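Local coordinates for inositol monophosphatase family protein (Staphylococcus aureus subsp. aureus MSSA476, PDB 4I3Y) that probably hydrolyses inositol monophosphates to free inositol and phosphate, using magnesium ions and subject to inhibition by lithium, at residues L18-I26 with I56-Y67. Numbering follows the deposited sequence.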
ATOM      1  N   LEU A  18     -24.493 -11.373  13.557  1.00 18.95           N
ATOM      2  CA  LEU A  18     -23.597 -12.496  14.019  1.00 19.86           C
ATOM      3  C   LEU A  18     -22.169 -12.439  13.405  1.00 19.12           C
ATOM      4  O   LEU A  18     -21.171 -12.672  14.093  1.00 17.27           O
ATOM      5  CB  LEU A  18     -24.180 -13.857  13.729  1.00 19.16           C
ATOM      6  CG  LEU A  18     -24.979 -14.702  14.733  1.00 22.84           C
ATOM      7  CD1 LEU A  18     -25.194 -13.980  16.038  1.00 20.32           C
ATOM      8  CD2 LEU A  18     -26.256 -15.295  14.112  1.00 19.99           C
ATOM      9  N   ILE A  19     -22.101 -12.197  12.100  1.00 19.37           N
ATOM     10  CA  ILE A  19     -20.796 -12.260  11.418  1.00 18.22           C
ATOM     11  C   ILE A  19     -19.930 -11.080  11.901  1.00 20.52           C
ATOM     12  O   ILE A  19     -18.765 -11.284  12.325  1.00 21.50           O
ATOM     13  CB  ILE A  19     -20.952 -12.189   9.890  1.00 17.03           C
ATOM     14  CG1 ILE A  19     -21.695 -13.407   9.322  1.00 15.62           C
ATOM     15  CG2 ILE A  19     -19.575 -12.150   9.234  1.00 15.44           C
ATOM     16  CD1 ILE A  19     -20.896 -14.683   9.487  1.00 16.03           C
ATOM     17  N   CYS A  20     -20.495  -9.857  11.863  1.00 18.98           N
ATOM     18  CA  CYS A  20     -19.701  -8.695  12.237  1.00 19.60           C
ATOM     19  C   CYS A  20     -19.185  -8.886  13.612  1.00 18.70           C
ATOM     20  O   CYS A  20     -18.078  -8.482  13.933  1.00 21.76           O
ATOM     21  CB  CYS A  20     -20.474  -7.384  12.208  1.00 17.59           C
ATOM     22  SG  CYS A  20     -20.836  -6.800  10.584  1.00 20.32           S
ATOM     23  N   SER A  21     -20.008  -9.468  14.470  1.00 20.83           N
ATOM     24  CA  SER A  21     -19.618  -9.692  15.868  1.00 18.93           C
ATOM     25  C   SER A  21     -18.445 -10.739  16.015  1.00 20.98           C
ATOM     26  O   SER A  21     -17.445 -10.534  16.769  1.00 19.59           O
ATOM     27  CB  SER A  21     -20.895 -10.048  16.646  1.00 21.97           C
ATOM     28  OG  SER A  21     -20.527 -10.352  17.957  1.00 28.58           O
ATOM     29  N   TRP A  22     -18.521 -11.830  15.243  1.00 19.23           N
ATOM     30  CA  TRP A  22     -17.447 -12.830  15.245  1.00 20.55           C
ATOM     31  C   TRP A  22     -16.146 -12.197  14.687  1.00 20.13           C
ATOM     32  O   TRP A  22     -15.106 -12.417  15.228  1.00 19.75           O
ATOM     33  CB  TRP A  22     -17.826 -14.089  14.449  1.00 20.39           C
ATOM     34  CG  TRP A  22     -16.716 -15.111  14.394  1.00 22.00           C
ATOM     35  CD1 TRP A  22     -16.468 -16.093  15.306  1.00 20.60           C
ATOM     36  CD2 TRP A  22     -15.713 -15.266  13.357  1.00 20.99           C
ATOM     37  NE1 TRP A  22     -15.409 -16.862  14.908  1.00 20.91           N
ATOM     38  CE2 TRP A  22     -14.904 -16.377  13.732  1.00 20.95           C
ATOM     39  CE3 TRP A  22     -15.409 -14.567  12.173  1.00 21.49           C
ATOM     40  CZ2 TRP A  22     -13.812 -16.802  12.987  1.00 19.63           C
ATOM     41  CZ3 TRP A  22     -14.305 -14.992  11.422  1.00 21.81           C
ATOM     42  CH2 TRP A  22     -13.523 -16.122  11.837  1.00 19.22           C
ATOM     43  N   LEU A  23     -16.262 -11.398  13.626  1.00 21.00           N
ATOM     44  CA  LEU A  23     -15.116 -10.708  13.018  1.00 22.53           C
ATOM     45  C   LEU A  23     -14.466  -9.739  13.969  1.00 23.80           C
ATOM     46  O   LEU A  23     -13.257  -9.820  14.219  1.00 25.13           O
ATOM     47  CB  LEU A  23     -15.561  -9.976  11.776  1.00 20.87           C
ATOM     48  CG  LEU A  23     -15.180 -10.332  10.348  1.00 23.34           C
ATOM     49  CD1 LEU A  23     -14.538 -11.707  10.099  1.00 23.12           C
ATOM     50  CD2 LEU A  23     -16.299 -10.021   9.380  1.00 20.07           C
ATOM     51  N   LYS A  24     -15.269  -8.839  14.547  1.00 25.04           N
ATOM     52  CA  LYS A  24     -14.737  -7.903  15.518  1.00 26.75           C
ATOM     53  C   LYS A  24     -14.141  -8.577  16.751  1.00 25.62           C
ATOM     54  O   LYS A  24     -13.172  -8.078  17.324  1.00 26.62           O
ATOM     55  CB  LYS A  24     -15.760  -6.804  15.890  1.00 29.05           C
ATOM     56  CG  LYS A  24     -16.115  -5.861  14.735  1.00 27.85           C
ATOM     57  CD  LYS A  24     -14.928  -5.060  14.153  1.00 29.07           C
ATOM     58  CE  LYS A  24     -14.056  -4.244  15.139  1.00 24.98           C
ATOM     59  NZ  LYS A  24     -12.815  -3.728  14.407  1.00 23.53           N
ATOM     60  N   GLN A  25     -14.641  -9.729  17.154  1.00 26.88           N
ATOM     61  CA  GLN A  25     -13.991 -10.399  18.309  1.00 26.39           C
ATOM     62  C   GLN A  25     -12.743 -11.258  17.948  1.00 25.78           C
ATOM     63  O   GLN A  25     -12.044 -11.792  18.815  1.00 23.90           O
ATOM     64  CB  GLN A  25     -15.021 -11.219  19.046  1.00 32.10           C
ATOM     65  CG  GLN A  25     -15.516 -12.415  18.274  1.00 35.81           C
ATOM     66  CD  GLN A  25     -14.593 -13.609  18.467  1.00 42.71           C
ATOM     67  OE1 GLN A  25     -14.061 -13.806  19.579  1.00 38.36           O
ATOM     68  NE2 GLN A  25     -14.361 -14.405  17.371  1.00 40.61           N
ATOM     69  N   ILE A  26     -12.446 -11.379  16.658  1.00 24.60           N
ATOM     70  CA  ILE A  26     -11.166 -11.923  16.234  1.00 23.03           C
ATOM     71  C   ILE A  26      -9.985 -10.887  16.529  1.00 19.24           C
ATOM     72  O   ILE A  26      -8.860 -11.289  16.621  1.00 18.34           O
ATOM     73  CB  ILE A  26     -11.252 -12.394  14.742  1.00 26.15           C
ATOM     74  CG1 ILE A  26     -10.567 -13.746  14.525  1.00 27.01           C
ATOM     75  CG2 ILE A  26     -10.705 -11.334  13.805  1.00 26.99           C
ATOM     76  CD1 ILE A  26     -11.402 -14.931  14.940  1.00 25.09           C
ATOM     77  N   ILE A  56      -7.843 -18.983  12.326  1.00 22.26           N
ATOM     78  CA  ILE A  56      -8.991 -18.171  11.903  1.00 18.49           C
ATOM     79  C   ILE A  56      -9.979 -19.029  11.123  1.00 19.18           C
ATOM     80  O   ILE A  56     -11.193 -18.964  11.371  1.00 16.98           O
ATOM     81  CB  ILE A  56      -8.549 -16.960  11.093  1.00 17.07           C
ATOM     82  CG1 ILE A  56      -7.871 -15.938  12.042  1.00 16.28           C
ATOM     83  CG2 ILE A  56      -9.703 -16.405  10.286  1.00 14.92           C
ATOM     84  CD1 ILE A  56      -7.429 -14.664  11.354  1.00 15.21           C
ATOM     85  N   GLN A  57      -9.466 -19.886  10.216  1.00 19.31           N
ATOM     86  CA  GLN A  57     -10.366 -20.725   9.430  1.00 18.11           C
ATOM     87  C   GLN A  57     -11.143 -21.705  10.311  1.00 19.27           C
ATOM     88  O   GLN A  57     -12.347 -21.911  10.177  1.00 16.99           O
ATOM     89  CB  GLN A  57      -9.615 -21.533   8.383  1.00 18.20           C
ATOM     90  CG  GLN A  57     -10.610 -22.246   7.470  1.00 18.55           C
ATOM     91  CD  GLN A  57      -9.958 -22.812   6.199  1.00 22.20           C
ATOM     92  OE1 GLN A  57      -9.952 -24.016   5.998  1.00 26.87           O
ATOM     93  NE2 GLN A  57      -9.440 -21.967   5.363  1.00 18.77           N
ATOM     94  N   GLN A  58     -10.423 -22.343  11.190  1.00 20.71           N
ATOM     95  CA  GLN A  58     -11.050 -23.342  11.996  1.00 24.55           C
ATOM     96  C   GLN A  58     -11.991 -22.752  13.075  1.00 24.36           C
ATOM     97  O   GLN A  58     -13.073 -23.312  13.342  1.00 21.03           O
ATOM     98  CB  GLN A  58      -9.987 -24.294  12.506  1.00 26.81           C
ATOM     99  CG  GLN A  58      -9.201 -23.850  13.664  1.00 33.77           C
ATOM    100  CD  GLN A  58      -9.288 -24.939  14.697  1.00 44.23           C
ATOM    101  OE1 GLN A  58      -8.275 -25.500  15.133  1.00 52.27           O
ATOM    102  NE2 GLN A  58     -10.522 -25.283  15.065  1.00 44.95           N
ATOM    103  N   GLN A  59     -11.643 -21.576  13.600  1.00 20.14           N
ATOM    104  CA  GLN A  59     -12.638 -20.867  14.382  1.00 21.22           C
ATOM    105  C   GLN A  59     -13.893 -20.541  13.615  1.00 20.86           C
ATOM    106  O   GLN A  59     -14.973 -20.638  14.183  1.00 21.10           O
ATOM    107  CB  GLN A  59     -12.070 -19.688  15.121  1.00 21.59           C
ATOM    108  CG  GLN A  59     -11.045 -20.162  16.131  1.00 24.46           C
ATOM    109  CD  GLN A  59     -10.325 -19.028  16.806  1.00 28.20           C
ATOM    110  OE1 GLN A  59      -9.224 -19.208  17.349  1.00 32.04           O
ATOM    111  NE2 GLN A  59     -10.944 -17.851  16.810  1.00 27.79           N
ATOM    112  N   PHE A  60     -13.813 -20.202  12.327  1.00 18.14           N
ATOM    113  CA  PHE A  60     -15.027 -19.900  11.612  1.00 16.33           C
ATOM    114  C   PHE A  60     -15.853 -21.148  11.327  1.00 17.35           C
ATOM    115  O   PHE A  60     -17.106 -21.112  11.277  1.00 14.85           O
ATOM    116  CB  PHE A  60     -14.787 -19.240  10.270  1.00 15.46           C
ATOM    117  CG  PHE A  60     -16.055 -18.720   9.667  1.00 15.23           C
ATOM    118  CD1 PHE A  60     -16.739 -17.665  10.290  1.00 13.83           C
ATOM    119  CD2 PHE A  60     -16.601 -19.309   8.519  1.00 13.44           C
ATOM    120  CE1 PHE A  60     -17.896 -17.190   9.741  1.00 14.64           C
ATOM    121  CE2 PHE A  60     -17.768 -18.848   7.990  1.00 13.03           C
ATOM    122  CZ  PHE A  60     -18.447 -17.789   8.602  1.00 13.35           C
ATOM    123  N   GLN A  61     -15.142 -22.241  11.068  1.00 18.36           N
ATOM    124  CA  GLN A  61     -15.779 -23.563  10.944  1.00 20.47           C
ATOM    125  C   GLN A  61     -16.623 -23.882  12.168  1.00 20.27           C
ATOM    126  O   GLN A  61     -17.799 -24.252  12.068  1.00 21.37           O
ATOM    127  CB  GLN A  61     -14.683 -24.638  10.824  1.00 25.21           C
ATOM    128  CG  GLN A  61     -14.595 -25.138   9.414  1.00 28.48           C
ATOM    129  CD  GLN A  61     -13.421 -26.050   9.150  1.00 31.64           C
ATOM    130  OE1 GLN A  61     -13.514 -26.874   8.254  1.00 30.57           O
ATOM    131  NE2 GLN A  61     -12.316 -25.921   9.923  1.00 29.45           N
ATOM    132  N   GLN A  62     -15.996 -23.719  13.319  1.00 20.08           N
ATOM    133  CA  GLN A  62     -16.639 -23.962  14.576  1.00 24.74           C
ATOM    134  C   GLN A  62     -17.838 -22.996  14.806  1.00 25.22           C
ATOM    135  O   GLN A  62     -18.912 -23.458  15.188  1.00 24.21           O
ATOM    136  CB  GLN A  62     -15.555 -23.957  15.643  1.00 26.55           C
ATOM    137  CG  GLN A  62     -16.012 -23.814  17.078  1.00 38.95           C
ATOM    138  CD  GLN A  62     -16.833 -25.005  17.566  1.00 48.37           C
ATOM    139  OE1 GLN A  62     -16.978 -26.048  16.879  1.00 49.84           O
ATOM    140  NE2 GLN A  62     -17.385 -24.859  18.772  1.00 47.10           N
ATOM    141  N   PHE A  63     -17.671 -21.680  14.524  1.00 22.37           N
ATOM    142  CA  PHE A  63     -18.779 -20.712  14.469  1.00 20.84           C
ATOM    143  C   PHE A  63     -19.931 -21.200  13.603  1.00 21.84           C
ATOM    144  O   PHE A  63     -21.114 -21.109  13.934  1.00 20.90           O
ATOM    145  CB  PHE A  63     -18.315 -19.328  13.890  1.00 20.58           C
ATOM    146  CG  PHE A  63     -19.441 -18.380  13.634  1.00 20.52           C
ATOM    147  CD1 PHE A  63     -19.907 -17.557  14.654  1.00 21.95           C
ATOM    148  CD2 PHE A  63     -20.043 -18.324  12.374  1.00 23.19           C
ATOM    149  CE1 PHE A  63     -20.981 -16.693  14.434  1.00 21.76           C
ATOM    150  CE2 PHE A  63     -21.110 -17.469  12.120  1.00 24.84           C
ATOM    151  CZ  PHE A  63     -21.587 -16.662  13.163  1.00 24.42           C
ATOM    152  N   LEU A  64     -19.606 -21.696  12.445  1.00 21.84           N
ATOM    153  CA  LEU A  64     -20.648 -22.147  11.568  1.00 20.83           C
ATOM    154  C   LEU A  64     -21.301 -23.455  12.127  1.00 23.32           C
ATOM    155  O   LEU A  64     -22.533 -23.652  12.049  1.00 25.93           O
ATOM    156  CB  LEU A  64     -19.975 -22.435  10.227  1.00 21.10           C
ATOM    157  CG  LEU A  64     -20.511 -21.932   8.908  1.00 20.87           C
ATOM    158  CD1 LEU A  64     -21.045 -20.501   8.856  1.00 19.65           C
ATOM    159  CD2 LEU A  64     -19.495 -22.194   7.801  1.00 18.19           C
ATOM    160  N   ALA A  65     -20.506 -24.361  12.678  1.00 22.63           N
ATOM    161  CA  ALA A  65     -21.121 -25.588  13.168  1.00 26.42           C
ATOM    162  C   ALA A  65     -22.230 -25.216  14.191  1.00 26.78           C
ATOM    163  O   ALA A  65     -23.223 -25.848  14.347  1.00 29.31           O
ATOM    164  CB  ALA A  65     -20.079 -26.494  13.788  1.00 23.73           C
ATOM    165  N   THR A  66     -22.060 -24.096  14.818  1.00 29.07           N
ATOM    166  CA  THR A  66     -22.707 -23.807  16.050  1.00 26.68           C
ATOM    167  C   THR A  66     -23.831 -22.797  15.834  1.00 26.47           C
ATOM    168  O   THR A  66     -24.679 -22.650  16.695  1.00 26.90           O
ATOM    169  CB  THR A  66     -21.495 -23.443  16.920  1.00 31.02           C
ATOM    170  OG1 THR A  66     -21.269 -24.503  17.842  1.00 33.64           O
ATOM    171  CG2 THR A  66     -21.502 -22.140  17.536  1.00 26.50           C
ATOM    172  N   TYR A  67     -23.901 -22.150  14.663  1.00 22.35           N
ATOM    173  CA  TYR A  67     -24.981 -21.182  14.388  1.00 23.23           C
ATOM    174  C   TYR A  67     -25.804 -21.470  13.193  1.00 25.59           C
ATOM    175  O   TYR A  67     -26.929 -20.983  13.111  1.00 27.80           O
ATOM    176  CB  TYR A  67     -24.439 -19.774  14.124  1.00 20.65           C
ATOM    177  CG  TYR A  67     -23.705 -19.312  15.274  1.00 22.12           C
ATOM    178  CD1 TYR A  67     -24.228 -18.353  16.096  1.00 23.63           C
ATOM    179  CD2 TYR A  67     -22.533 -19.880  15.598  1.00 20.00           C
ATOM    180  CE1 TYR A  67     -23.561 -17.980  17.174  1.00 22.41           C
ATOM    181  CE2 TYR A  67     -21.870 -19.509  16.678  1.00 22.61           C
ATOM    182  CZ  TYR A  67     -22.420 -18.574  17.456  1.00 25.91           C
ATOM    183  OH  TYR A  67     -21.766 -18.192  18.566  1.00 38.70           O
TER
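The roughly antiparallel pair of helices that packs on the large mixed sheet of the inositol monophosphatase fold is joined here by a knob-into-hole contact: Trp-22 of helix 12-35 enters a hole on helix 51-67 made by Ile-56, Gln-59, Phe-60 and Phe-63. The axes of the two segments approach to 11.8 Å, their directions 148° apart. With CG anti to the backbone N (chi1 178°), the indole extends toward the other helix, and its CZ2 comes 3.5 Å from Phe-60 N. Phe-60 turns its edge to one indole face, CD1 lying 3.8 Å from Trp-22 CZ3, in a T-shaped pair with planes at 66°. Over the same face, Phe-63 CB makes a CH-pi contact with the five-membered ring, 4.2 Å from its centroid. Ile-26 CD1 covers the rim of the opposite face and also touches Gln-59 NE2 at 3.5 Å. One turn before Trp-22, Ile-19 CD1 meets Phe-60 CE1 at the ring edge (3.9 Å) and also Phe-63 CE2, while Leu-18 CB meets the edge of Phe-63 at CZ (3.9 Å). Trp-91, Met-93 and Leu-113 of the sheet continue this apolar layer beneath Ile-19 and Phe-60. No hydrogen bond links the two segments; their association rests on burial of apolar surface and close van der Waals packing, with a contribution from the edge-to-face and CH-pi contacts, and side chains on both faces restrict the indole's rotation.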